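Nucleocapsid (PDB 4AKL) binds single- and double-stranded RNA and probably packages the viral genome, and very likely also cuts double-stranded DNA without sequence preference. Local coordinates at residues 422-425 against 426-429; 362-365 against 366-369; 6-9 against 10-14; 331-334 against 335-338; 258-261 against 262-266. All coordinates share one frame; numbering follows the deposited sequence.

Contact 1 (422-425 against 426-429)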
loop_
_atom_site.group_PDB
_atom_site.type_symbol
_atom_site.label_atom_id
_atom_site.label_comp_id
_atom_site.label_asym_id
_atom_site.label_seq_id
_atom_site.Cartn_x
_atom_site.Cartn_y
_atom_site.Cartn_z
ATOM N N THR A 422 -15.914 21.186 8.543
ATOM C CA THR A 422 -16.940 20.300 7.988
ATOM C C THR A 422 -17.212 19.082 8.897
ATOM O O THR A 422 -17.935 18.202 8.518
ATOM C CB THR A 422 -16.530 19.801 6.576
ATOM O OG1 THR A 422 -15.226 19.234 6.641
ATOM C CG2 THR A 422 -16.520 20.937 5.580
ATOM N N ASN A 423 -16.647 19.041 10.096
ATOM C CA ASN A 423 -16.824 17.897 11.046
ATOM C C ASN A 423 -16.462 16.491 10.524
ATOM O O ASN A 423 -17.151 15.485 10.787
ATOM C CB ASN A 423 -18.232 17.942 11.709
ATOM C CG ASN A 423 -18.207 18.568 13.091
ATOM O OD1 ASN A 423 -19.043 18.247 13.921
ATOM N ND2 ASN A 423 -17.241 19.459 13.348
ATOM N N ASN A 424 -15.360 16.441 9.791
ATOM C CA ASN A 424 -14.752 15.209 9.342
ATOM C C ASN A 424 -15.732 14.228 8.634
ATOM O O ASN A 424 -15.976 13.123 9.108
ATOM C CB ASN A 424 -14.002 14.563 10.528
ATOM C CG ASN A 424 -13.000 13.492 10.078
ATOM O OD1 ASN A 424 -13.038 13.072 8.938
ATOM N ND2 ASN A 424 -12.103 13.061 10.982
ATOM N N PRO A 425 -16.278 14.646 7.484
ATOM C CA PRO A 425 -17.156 13.777 6.757
ATOM C C PRO A 425 -16.459 12.512 6.276
ATOM O O PRO A 425 -17.138 11.570 5.982
ATOM C CB PRO A 425 -17.605 14.651 5.557
ATOM C CG PRO A 425 -16.578 15.573 5.409
ATOM C CD PRO A 425 -16.158 15.923 6.781
ATOM N N CYS A 426 -15.118 12.515 6.200
ATOM C CA CYS A 426 -14.385 11.319 5.909
ATOM C C CYS A 426 -14.654 10.283 6.990
ATOM O O CYS A 426 -15.104 9.142 6.699
ATOM C CB CYS A 426 -12.898 11.603 5.844
ATOM S SG CYS A 426 -11.928 10.129 5.357
ATOM N N ALA A 427 -14.377 10.670 8.232
ATOM C CA ALA A 427 -14.526 9.738 9.342
ATOM C C ALA A 427 -16.011 9.367 9.527
ATOM O O ALA A 427 -16.348 8.203 9.727
ATOM C CB ALA A 427 -13.927 10.312 10.596
ATOM N N ARG A 428 -16.914 10.325 9.424
ATOM C CA ARG A 428 -18.319 9.957 9.581
ATOM C C ARG A 428 -18.714 8.830 8.618
ATOM O O ARG A 428 -19.412 7.903 9.019
ATOM C CB ARG A 428 -19.233 11.146 9.410
ATOM C CG ARG A 428 -19.178 12.070 10.608
ATOM C CD ARG A 428 -20.134 13.210 10.477
ATOM N NE ARG A 428 -19.542 14.357 9.768
ATOM C CZ ARG A 428 -20.017 14.955 8.655
ATOM N NH1 ARG A 428 -21.131 14.558 8.028
ATOM N NH2 ARG A 428 -19.357 15.978 8.163
ATOM N N THR A 429 -18.242 8.918 7.385
ATOM C CA THR A 429 -18.632 8.005 6.338
ATOM C C THR A 429 -17.983 6.612 6.500
ATOM O O THR A 429 -18.636 5.588 6.225
ATOM C CB THR A 429 -18.264 8.612 4.990
ATOM O OG1 THR A 429 -18.851 9.913 4.890
ATOM C CG2 THR A 429 -18.703 7.696 3.797
#

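Contact 2 (362-365 against 366-369)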
loop_
_atom_site.group_PDB
_atom_site.type_symbol
_atom_site.label_atom_id
_atom_site.label_comp_id
_atom_site.label_asym_id
_atom_site.label_seq_id
_atom_site.Cartn_x
_atom_site.Cartn_y
_atom_site.Cartn_z
ATOM N N LEU A 362 -5.666 -13.350 -13.112
ATOM C CA LEU A 362 -4.924 -12.761 -11.989
ATOM C C LEU A 362 -5.616 -12.930 -10.592
ATOM O O LEU A 362 -4.945 -12.923 -9.549
ATOM C CB LEU A 362 -4.621 -11.297 -12.269
ATOM C CG LEU A 362 -3.923 -10.995 -13.589
ATOM C CD1 LEU A 362 -3.705 -9.472 -13.714
ATOM C CD2 LEU A 362 -2.611 -11.781 -13.755
ATOM N N PHE A 363 -6.936 -13.094 -10.574
ATOM C CA PHE A 363 -7.663 -13.224 -9.310
ATOM C C PHE A 363 -7.144 -14.313 -8.414
ATOM O O PHE A 363 -6.951 -15.443 -8.854
ATOM C CB PHE A 363 -9.160 -13.481 -9.529
ATOM C CG PHE A 363 -9.940 -12.298 -10.044
ATOM C CD1 PHE A 363 -9.673 -11.044 -9.672
ATOM C CD2 PHE A 363 -11.029 -12.502 -10.909
ATOM C CE1 PHE A 363 -10.427 -9.942 -10.148
ATOM C CE2 PHE A 363 -11.759 -11.435 -11.389
ATOM C CZ PHE A 363 -11.453 -10.136 -10.985
ATOM N N ALA A 364 -6.949 -13.995 -7.147
ATOM C CA ALA A 364 -6.516 -15.023 -6.183
ATOM C C ALA A 364 -7.610 -15.478 -5.200
ATOM O O ALA A 364 -7.340 -16.214 -4.227
ATOM C CB ALA A 364 -5.277 -14.516 -5.399
ATOM N N ASP A 365 -8.832 -15.042 -5.429
ATOM C CA ASP A 365 -9.925 -15.278 -4.463
ATOM C C ASP A 365 -10.067 -16.726 -4.011
ATOM O O ASP A 365 -10.278 -16.980 -2.850
ATOM C CB ASP A 365 -11.286 -14.823 -5.027
ATOM C CG ASP A 365 -11.266 -13.327 -5.443
ATOM O OD1 ASP A 365 -10.581 -12.978 -6.395
ATOM O OD2 ASP A 365 -11.910 -12.517 -4.774
ATOM N N ASP A 366 -9.946 -17.650 -4.932
ATOM C CA ASP A 366 -10.193 -19.060 -4.661
ATOM C C ASP A 366 -8.948 -19.874 -4.521
ATOM O O ASP A 366 -9.032 -21.058 -4.154
ATOM C CB ASP A 366 -11.051 -19.644 -5.799
ATOM C CG ASP A 366 -12.501 -19.164 -5.743
ATOM O OD1 ASP A 366 -13.035 -18.921 -4.624
ATOM O OD2 ASP A 366 -13.110 -19.041 -6.810
ATOM N N SER A 367 -7.792 -19.265 -4.804
ATOM C CA SER A 367 -6.512 -19.999 -4.791
ATOM C C SER A 367 -5.700 -19.762 -3.483
ATOM O O SER A 367 -5.001 -20.658 -3.031
ATOM C CB SER A 367 -5.716 -19.597 -6.022
ATOM O OG SER A 367 -5.525 -18.161 -6.011
ATOM N N PHE A 368 -5.826 -18.578 -2.882
ATOM C CA PHE A 368 -4.973 -18.159 -1.739
ATOM C C PHE A 368 -5.273 -18.959 -0.466
ATOM O O PHE A 368 -6.372 -18.946 0.019
ATOM C CB PHE A 368 -5.076 -16.607 -1.489
ATOM C CG PHE A 368 -3.922 -16.032 -0.614
ATOM C CD1 PHE A 368 -2.686 -15.810 -1.142
ATOM C CD2 PHE A 368 -4.116 -15.755 0.742
ATOM C CE1 PHE A 368 -1.660 -15.310 -0.363
ATOM C CE2 PHE A 368 -3.099 -15.236 1.542
ATOM C CZ PHE A 368 -1.874 -15.014 1.015
ATOM N N GLN A 369 -4.261 -19.639 0.050
ATOM C CA GLN A 369 -4.436 -20.626 1.067
ATOM C C GLN A 369 -4.324 -20.110 2.541
ATOM O O GLN A 369 -4.499 -20.897 3.464
ATOM C CB GLN A 369 -3.440 -21.762 0.813
ATOM C CG GLN A 369 -3.723 -22.504 -0.479
ATOM C CD GLN A 369 -2.802 -23.686 -0.740
ATOM O OE1 GLN A 369 -1.756 -23.848 -0.093
ATOM N NE2 GLN A 369 -3.191 -24.532 -1.720
HETATM O O HOH W 1 -8.853 -17.573 -7.543
#

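Contact 3 (6-9 against 10-14)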
loop_
_atom_site.group_PDB
_atom_site.type_symbol
_atom_site.label_atom_id
_atom_site.label_comp_id
_atom_site.label_asym_id
_atom_site.label_seq_id
_atom_site.Cartn_x
_atom_site.Cartn_y
_atom_site.Cartn_z
ATOM N N GLU A 6 -6.283 14.033 -23.176
ATOM C CA GLU A 6 -5.035 14.234 -23.905
ATOM C C GLU A 6 -4.193 15.236 -23.152
ATOM O O GLU A 6 -4.272 16.452 -23.394
ATOM C CB GLU A 6 -5.286 14.740 -25.333
ATOM C CG GLU A 6 -6.085 13.793 -26.219
ATOM C CD GLU A 6 -6.180 14.291 -27.670
ATOM O OE1 GLU A 6 -5.866 15.496 -27.923
ATOM O OE2 GLU A 6 -6.564 13.480 -28.556
ATOM N N VAL A 7 -3.389 14.696 -22.256
ATOM C CA VAL A 7 -2.616 15.435 -21.317
ATOM C C VAL A 7 -1.315 14.712 -21.232
ATOM O O VAL A 7 -1.290 13.520 -20.893
ATOM C CB VAL A 7 -3.330 15.447 -19.919
ATOM C CG1 VAL A 7 -2.419 15.941 -18.839
ATOM C CG2 VAL A 7 -4.596 16.308 -19.967
ATOM N N ASN A 8 -0.226 15.403 -21.544
ATOM C CA ASN A 8 1.119 14.804 -21.525
ATOM C C ASN A 8 2.068 15.533 -20.555
ATOM O O ASN A 8 3.300 15.349 -20.618
ATOM C CB ASN A 8 1.703 14.811 -22.963
ATOM C CG ASN A 8 0.767 14.141 -23.999
ATOM O OD1 ASN A 8 0.631 12.881 -24.072
ATOM N ND2 ASN A 8 0.122 14.971 -24.794
ATOM N N SER A 9 1.508 16.368 -19.667
ATOM C CA SER A 9 2.313 17.210 -18.746
ATOM C C SER A 9 1.425 17.899 -17.717
ATOM O O SER A 9 0.202 17.974 -17.877
ATOM C CB SER A 9 3.150 18.277 -19.526
ATOM O OG SER A 9 2.350 19.295 -20.144
ATOM N N LYS A 10 2.054 18.410 -16.659
ATOM C CA LYS A 10 1.340 19.149 -15.631
ATOM C C LYS A 10 0.589 20.358 -16.251
ATOM O O LYS A 10 -0.615 20.457 -16.110
ATOM C CB LYS A 10 2.285 19.600 -14.486
ATOM C CG LYS A 10 1.480 20.210 -13.278
ATOM C CD LYS A 10 2.303 20.414 -11.980
ATOM C CE LYS A 10 1.592 21.456 -11.038
ATOM N NZ LYS A 10 1.828 21.260 -9.542
ATOM N N ASP A 11 1.296 21.254 -16.939
ATOM C CA ASP A 11 0.629 22.412 -17.617
ATOM C C ASP A 11 -0.560 21.968 -18.446
ATOM O O ASP A 11 -1.652 22.499 -18.278
ATOM C CB ASP A 11 1.607 23.200 -18.504
ATOM C CG ASP A 11 2.415 24.237 -17.719
ATOM O OD1 ASP A 11 2.112 24.487 -16.519
ATOM O OD2 ASP A 11 3.363 24.811 -18.311
ATOM N N GLU A 12 -0.329 20.988 -19.325
ATOM C CA GLU A 12 -1.397 20.374 -20.136
ATOM C C GLU A 12 -2.527 19.894 -19.234
ATOM O O GLU A 12 -3.700 20.184 -19.490
ATOM C CB GLU A 12 -0.855 19.237 -21.022
ATOM C CG GLU A 12 -0.106 19.767 -22.290
ATOM C CD GLU A 12 0.360 18.656 -23.256
ATOM O OE1 GLU A 12 -0.040 17.488 -23.081
ATOM O OE2 GLU A 12 1.129 18.955 -24.199
ATOM N N MET A 13 -2.169 19.211 -18.154
ATOM C CA MET A 13 -3.150 18.774 -17.198
ATOM C C MET A 13 -3.924 19.922 -16.587
ATOM O O MET A 13 -5.144 19.827 -16.478
ATOM C CB MET A 13 -2.524 17.901 -16.064
ATOM C CG MET A 13 -3.560 17.365 -15.057
ATOM S SD MET A 13 -4.557 15.997 -15.669
ATOM C CE MET A 13 -6.151 16.468 -15.001
ATOM N N ASN A 14 -3.255 20.991 -16.174
ATOM C CA ASN A 14 -4.010 22.122 -15.501
ATOM C C ASN A 14 -5.065 22.742 -16.367
ATOM O O ASN A 14 -6.143 23.057 -15.894
ATOM C CB ASN A 14 -3.090 23.201 -14.978
ATOM C CG ASN A 14 -2.335 22.785 -13.726
ATOM O OD1 ASN A 14 -2.724 21.887 -13.007
ATOM N ND2 ASN A 14 -1.246 23.462 -13.467
#

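Contact 4 (331-334 against 335-338)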
loop_
_atom_site.group_PDB
_atom_site.type_symbol
_atom_site.label_atom_id
_atom_site.label_comp_id
_atom_site.label_asym_id
_atom_site.label_seq_id
_atom_site.Cartn_x
_atom_site.Cartn_y
_atom_site.Cartn_z
ATOM N N LEU A 331 -14.932 -0.245 -15.614
ATOM C CA LEU A 331 -14.896 0.152 -14.229
ATOM C C LEU A 331 -15.892 1.245 -13.913
ATOM O O LEU A 331 -16.466 1.242 -12.840
ATOM C CB LEU A 331 -13.492 0.543 -13.836
ATOM C CG LEU A 331 -12.445 -0.603 -13.907
ATOM C CD1 LEU A 331 -10.984 -0.082 -13.990
ATOM C CD2 LEU A 331 -12.610 -1.593 -12.711
ATOM N N PHE A 332 -16.119 2.135 -14.854
ATOM C CA PHE A 332 -17.060 3.216 -14.685
ATOM C C PHE A 332 -18.463 2.675 -14.522
ATOM O O PHE A 332 -19.160 3.094 -13.636
ATOM C CB PHE A 332 -17.017 4.185 -15.879
ATOM C CG PHE A 332 -18.104 5.238 -15.866
ATOM C CD1 PHE A 332 -18.009 6.348 -15.046
ATOM C CD2 PHE A 332 -19.225 5.116 -16.700
ATOM C CE1 PHE A 332 -19.004 7.311 -15.021
ATOM C CE2 PHE A 332 -20.245 6.095 -16.724
ATOM C CZ PHE A 332 -20.140 7.194 -15.886
ATOM N N GLU A 333 -18.849 1.746 -15.387
ATOM C CA GLU A 333 -20.200 1.096 -15.319
ATOM C C GLU A 333 -20.386 0.430 -14.002
ATOM O O GLU A 333 -21.446 0.457 -13.471
ATOM C CB GLU A 333 -20.391 0.060 -16.424
ATOM C CG GLU A 333 -20.246 0.608 -17.823
ATOM C CD GLU A 333 -21.295 1.610 -18.132
ATOM O OE1 GLU A 333 -22.439 1.362 -17.713
ATOM O OE2 GLU A 333 -21.007 2.635 -18.794
ATOM N N LEU A 334 -19.309 -0.141 -13.460
ATOM C CA LEU A 334 -19.363 -0.918 -12.241
ATOM C C LEU A 334 -19.661 -0.059 -10.977
ATOM O O LEU A 334 -20.387 -0.468 -10.070
ATOM C CB LEU A 334 -18.001 -1.606 -12.105
ATOM C CG LEU A 334 -17.842 -3.028 -11.635
ATOM C CD1 LEU A 334 -18.592 -4.025 -12.496
ATOM C CD2 LEU A 334 -16.320 -3.393 -11.595
ATOM N N GLY A 335 -19.068 1.126 -10.913
ATOM C CA GLY A 335 -19.306 2.037 -9.835
ATOM C C GLY A 335 -20.539 2.903 -10.040
ATOM O O GLY A 335 -20.936 3.580 -9.126
ATOM N N LYS A 336 -21.130 2.885 -11.242
ATOM C CA LYS A 336 -22.322 3.683 -11.545
ATOM C C LYS A 336 -23.514 2.920 -11.009
ATOM O O LYS A 336 -24.327 3.502 -10.261
ATOM C CB LYS A 336 -22.421 3.921 -13.072
ATOM C CG LYS A 336 -23.543 4.772 -13.547
ATOM C CD LYS A 336 -23.479 5.072 -15.111
ATOM C CE LYS A 336 -23.625 3.777 -15.963
ATOM N NZ LYS A 336 -23.790 4.040 -17.415
ATOM N N HIS A 337 -23.589 1.622 -11.387
ATOM C CA HIS A 337 -24.648 0.680 -10.969
ATOM C C HIS A 337 -23.995 -0.497 -10.249
ATOM O O HIS A 337 -23.520 -1.438 -10.933
ATOM C CB HIS A 337 -25.448 0.056 -12.160
ATOM C CG HIS A 337 -26.176 1.037 -13.024
ATOM N ND1 HIS A 337 -26.079 1.019 -14.401
ATOM C CD2 HIS A 337 -27.013 2.060 -12.715
ATOM C CE1 HIS A 337 -26.819 1.992 -14.905
ATOM N NE2 HIS A 337 -27.394 2.642 -13.901
ATOM N N PRO A 338 -23.989 -0.503 -8.902
ATOM C CA PRO A 338 -23.341 -1.590 -8.252
ATOM C C PRO A 338 -24.043 -2.898 -8.539
ATOM O O PRO A 338 -25.263 -2.937 -8.600
ATOM C CB PRO A 338 -23.533 -1.267 -6.785
ATOM C CG PRO A 338 -24.791 -0.586 -6.730
ATOM C CD PRO A 338 -24.861 0.217 -7.970
#

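Contact 5 (258-261 against 262-266)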
loop_
_atom_site.group_PDB
_atom_site.type_symbol
_atom_site.label_atom_id
_atom_site.label_comp_id
_atom_site.label_asym_id
_atom_site.label_seq_id
_atom_site.Cartn_x
_atom_site.Cartn_y
_atom_site.Cartn_z
ATOM N N ASN A 258 40.107 -6.729 5.800
ATOM C CA ASN A 258 40.683 -7.631 4.816
ATOM C C ASN A 258 41.905 -7.003 4.117
ATOM O O ASN A 258 42.908 -7.698 3.898
ATOM C CB ASN A 258 39.611 -8.065 3.823
ATOM C CG ASN A 258 40.063 -9.192 2.939
ATOM O OD1 ASN A 258 40.587 -10.200 3.410
ATOM N ND2 ASN A 258 39.861 -9.033 1.644
ATOM N N GLY A 259 41.829 -5.706 3.784
ATOM C CA GLY A 259 43.000 -4.948 3.284
ATOM C C GLY A 259 44.160 -5.006 4.294
ATOM O O GLY A 259 45.329 -5.285 3.927
ATOM N N TYR A 260 43.828 -4.775 5.570
ATOM C CA TYR A 260 44.815 -4.751 6.643
ATOM C C TYR A 260 45.547 -6.072 6.814
ATOM O O TYR A 260 46.774 -6.084 6.929
ATOM C CB TYR A 260 44.181 -4.374 7.991
ATOM C CG TYR A 260 45.193 -4.306 9.110
ATOM C CD1 TYR A 260 45.924 -3.132 9.352
ATOM C CD2 TYR A 260 45.434 -5.417 9.923
ATOM C CE1 TYR A 260 46.876 -3.070 10.385
ATOM C CE2 TYR A 260 46.383 -5.370 10.949
ATOM C CZ TYR A 260 47.096 -4.189 11.175
ATOM O OH TYR A 260 48.014 -4.148 12.181
ATOM N N LEU A 261 44.773 -7.165 6.863
ATOM C CA LEU A 261 45.328 -8.512 7.040
ATOM C C LEU A 261 46.196 -8.882 5.823
ATOM O O LEU A 261 47.153 -9.638 5.950
ATOM C CB LEU A 261 44.208 -9.552 7.243
ATOM C CG LEU A 261 43.330 -9.419 8.505
ATOM C CD1 LEU A 261 42.019 -10.236 8.370
ATOM C CD2 LEU A 261 44.088 -9.788 9.781
ATOM N N ASP A 262 45.852 -8.330 4.661
ATOM C CA ASP A 262 46.591 -8.574 3.435
ATOM C C ASP A 262 47.878 -7.747 3.401
ATOM O O ASP A 262 48.890 -8.250 2.970
ATOM C CB ASP A 262 45.708 -8.296 2.206
ATOM C CG ASP A 262 46.435 -8.547 0.886
ATOM O OD1 ASP A 262 47.267 -9.487 0.793
ATOM O OD2 ASP A 262 46.181 -7.789 -0.054
ATOM N N LYS A 263 47.817 -6.493 3.856
ATOM C CA LYS A 263 48.995 -5.622 3.925
ATOM C C LYS A 263 50.008 -6.183 4.936
ATOM O O LYS A 263 51.181 -6.291 4.646
ATOM C CB LYS A 263 48.581 -4.182 4.287
ATOM C CG LYS A 263 47.850 -3.436 3.146
ATOM C CD LYS A 263 46.955 -2.294 3.663
ATOM C CE LYS A 263 46.295 -1.561 2.515
ATOM N NZ LYS A 263 45.677 -2.519 1.575
ATOM N N HIS A 264 49.520 -6.552 6.117
ATOM C CA HIS A 264 50.355 -7.116 7.194
ATOM C C HIS A 264 50.307 -8.684 7.229
ATOM O O HIS A 264 50.214 -9.280 8.307
ATOM C CB HIS A 264 49.915 -6.494 8.551
ATOM C CG HIS A 264 50.006 -4.997 8.592
ATOM N ND1 HIS A 264 51.153 -4.328 8.965
ATOM C CD2 HIS A 264 49.092 -4.042 8.303
ATOM C CE1 HIS A 264 50.942 -3.022 8.903
ATOM N NE2 HIS A 264 49.698 -2.822 8.503
ATOM N N LYS A 265 50.388 -9.331 6.053
ATOM C CA LYS A 265 50.245 -10.795 5.934
ATOM C C LYS A 265 51.371 -11.621 6.557
ATOM O O LYS A 265 51.116 -12.708 7.050
ATOM C CB LYS A 265 50.040 -11.217 4.459
ATOM C CG LYS A 265 51.234 -10.987 3.534
ATOM C CD LYS A 265 50.815 -11.025 2.075
ATOM C CE LYS A 265 51.974 -10.663 1.144
ATOM N NZ LYS A 265 51.559 -10.730 -0.297
ATOM N N ASP A 266 52.596 -11.111 6.545
ATOM C CA ASP A 266 53.703 -11.776 7.239
ATOM C C ASP A 266 53.581 -11.744 8.799
ATOM O O ASP A 266 54.281 -12.496 9.473
ATOM C CB ASP A 266 55.060 -11.184 6.832
ATOM C CG ASP A 266 55.407 -11.445 5.380
ATOM O OD1 ASP A 266 54.585 -12.010 4.598
ATOM O OD2 ASP A 266 56.523 -11.077 5.011
#

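Contact 1 (422-425 against 426-429)
Pro425 O is gripped twice from Thr429: the hydroxyl OG1 donates to it over 2.6 Å, and the backbone N of the same residue reaches it at 3.2 Å from above the carbonyl plane. The hydroxyl is there because Thr429 OG1 sits beside its own backbone N (chi1 -54°), leaning back over the preceding turn; threonine can thus share a helix carbonyl while its methyl points elsewhere. One turn earlier, Asn424 ends the loop. Its OD1 accepts from Ala427 N at 2.8 Å, the donor standing above the amide plane, and Ala427 CB packs against the same amide, 3.3 Å from ND2. That ND2 is held in turn by Lys157 O, so both ends of the amide are used. Arg428 folds back along the loop with a bend at chi3 (-88°). Its NE makes an almost straight bond of 2.8 Å to Asn423 O, whereas NH2 makes a weak, strongly bent bond of 2.7 Å to Thr422 O. Pro425 CA lies over one guanidinium face, and Pro425 CB comes within 3.4 Å of NH2. Arginine suits this place because its flat cation meets both carbonyls at its edge and still rests on an apolar ring. Proline fits the first turn, where an N-H would have no preceding turn to accept from it. The whole is an asparagine N-cap, opening helix 425-440.

Contact 2 (362-365 against 366-369)
Ser367 turns its side chain back toward Ala364. Its CB lies 4.2 Å from Ala364 O, and OG, placed between its own backbone N and carbonyl carbon (chi1 58°), approaches Ala364 O to 3.2 Å and Ala364 CA to 3.3 Å. The hydroxyl is hydrogen-bonded to Lys114 O, so this small polar side chain fits against an alanine and ties the turn to the residues just after helix 110-113. The carbonyl of Ala364 takes two backbone bonds. Ser367 N reaches it from well above the carbonyl plane, closing a type I beta turn over 364-367, and Phe368 N, also at 3.1 Å, adds a bond from one residue further on, slightly tilted from that plane. Phe368 CB is 4.4 Å from Ala364 CB, while its ring leads away to Met375. A small alanine lets Ser367 and Phe368 close on it. A water accepts from Asp366 N at 2.8 Å and donates to Phe363 O at 3.1 Å, linking two backbone groups that do not meet directly. Asp365 sends its carboxylate away from the turn, where OD1 accepts from Ala382 N; Asp366 is exposed. The two carboxylates remain apart, OD2 of Asp365 being 6.5 Å from OD1 of Asp366. The chemistry implies a turn closed from within by backbone bonds and a water, with Ser367 and Asp365 tying it to other loops.

Contact 3 (6-9 against 10-14)
Ser9 and Glu12 meet at a serine N-cap, where the loop enters helix 10-24. Ser9 OG accepts from Glu12 N at 3.3 Å, supplying one amide of the first turn with an acceptor that the helix cannot provide. Serine suits the position because its short side chain, with OG between the backbone N and carbonyl carbon (chi1 68°), reaches forward to that amide. Ser9 O, for its part, accepts from Met13 N at 2.7 Å. Glu12 answers by extending back along the loop. Its OE1 receives two donors from Asn8: the backbone N at 2.6 Å on the anti side, and ND2 at 3.0 Å on the syn lone pair. Asparagine fits because its side-chain N-H lets one residue offer both. The amide and carboxylate planes stand 77° apart, so the two groups cross rather than lie flat together. A negative carboxylate at a helix N-terminus is probably favoured by the helix dipole. Lys10 instead points away, its NZ bonded to Val141 O. Beneath the polar layer, the Met13 side chain packs on Tyr78, Ala81 and Trp82 of helix 77-83, and Val7 packs alongside through CG1. Val7 CG1 lies 3.4 Å from Met13 CB and 3.8 Å from Met13 SD.

Contact 4 (331-334 against 335-338)
Backbone bonds from Gly335 N to Leu331 O (3.2 Å) and from His337 N to Glu333 O (3.2 Å, nearly straight) carry the last turn of helix 324-336, but between them Lys336 N makes only weak bonds, to Phe332 O and to Glu333 O. On the outer side Glu333 and Lys336 lie side by side and point the same way, joined by a salt bridge. Lys336 NZ meets Glu333 OE1 at 3.0 Å on the syn side, out of the carboxylate plane, while its approach to OE2 is longer and weak. Both chains are bent to reach this position: Glu333 folds at chi2 (-64°) and Lys336 at chi3 (64°). OE2 lies at the edge of the Phe332 ring, in its plane, and has a further weak bond from Gln329. A lysine serves well here, since its methylene chain can lie against an aromatic ring before the ammonium reaches the acid; Lys336 CD is 3.8 Å from Phe332 CE2, the two side chains meeting at a slant. This is the weakly bonded C-terminal turn of a helix, and the backbone leaves it at His337, ahead of Pro338. Gly335, buried and without a side chain, backs onto another loop, with a backbone bond to Gly408; Phe332 O is also held by Ser407 OG. Leu331 is buried on Ile385, Met388 and Phe392 of helix 385-392, and the partly exposed Leu334 reaches Ile385 and Arg339, whereas Phe332 packs on Pro396 and Asp402.

Contact 5 (258-261 against 262-266)
His264 CD2 lies over one face of the Tyr260 ring, toward its rim and 3.2 Å from Tyr260 CE1. In return Tyr260 OH stands over a face of the imidazole, and Tyr260 O is at the imidazole edge, in its plane. The planes are inclined at 35° and the centroids are 4.3 Å apart, an oblique pairing of two aromatic groups. Their torsions bring them together: Tyr260 CG is opposite the backbone N (chi1 -178°), which sends the ring along the helix toward its end, while His264 CG lies beside its own N (chi1 -58°) and leans back over the preceding turn. Aromatic residues suit four-apart positions here because each can cover part of the other on an exposed surface. This is the C-terminal turn of helix 245-263, with His264 the first residue to leave helical backbone angles and a 3-10 segment at 265-266 following. His264 N still bonds to Tyr260 O at 2.9 Å, and Lys263 N to Gly259 O at 2.8 Å. Leu261, the buried residue of the group, packs on Ala273 and Val277 of helix 270-292 and on Val268, as an apolar side chain on the inward face should. Past the helix end, the exposed Asp266 is the first residue of the DEVD motif, Asp266 to Asp269.

In the fold
All five contacts are local turns, and most mark ends of helices. Contact 1 is buried, contacts 2, 3 and 4 are partly buried, and contact 5 lies at the surface. Contacts 1 and 3 are N-caps, by asparagine and by serine, the latter with its polar side exposed; contacts 4 and 5 lie at C-terminal turns, where a salt bridge and an aromatic pair respectively line the outer side. Contact 2 belongs to no helix and closes by backbone bonds and a water, while its polar side chains bond to other loops. Contacts 2 and 4 come nearest each other, about 8 Å between nearest atoms. Contact 5 stands far off, its centre about 70 Å from that of contact 4.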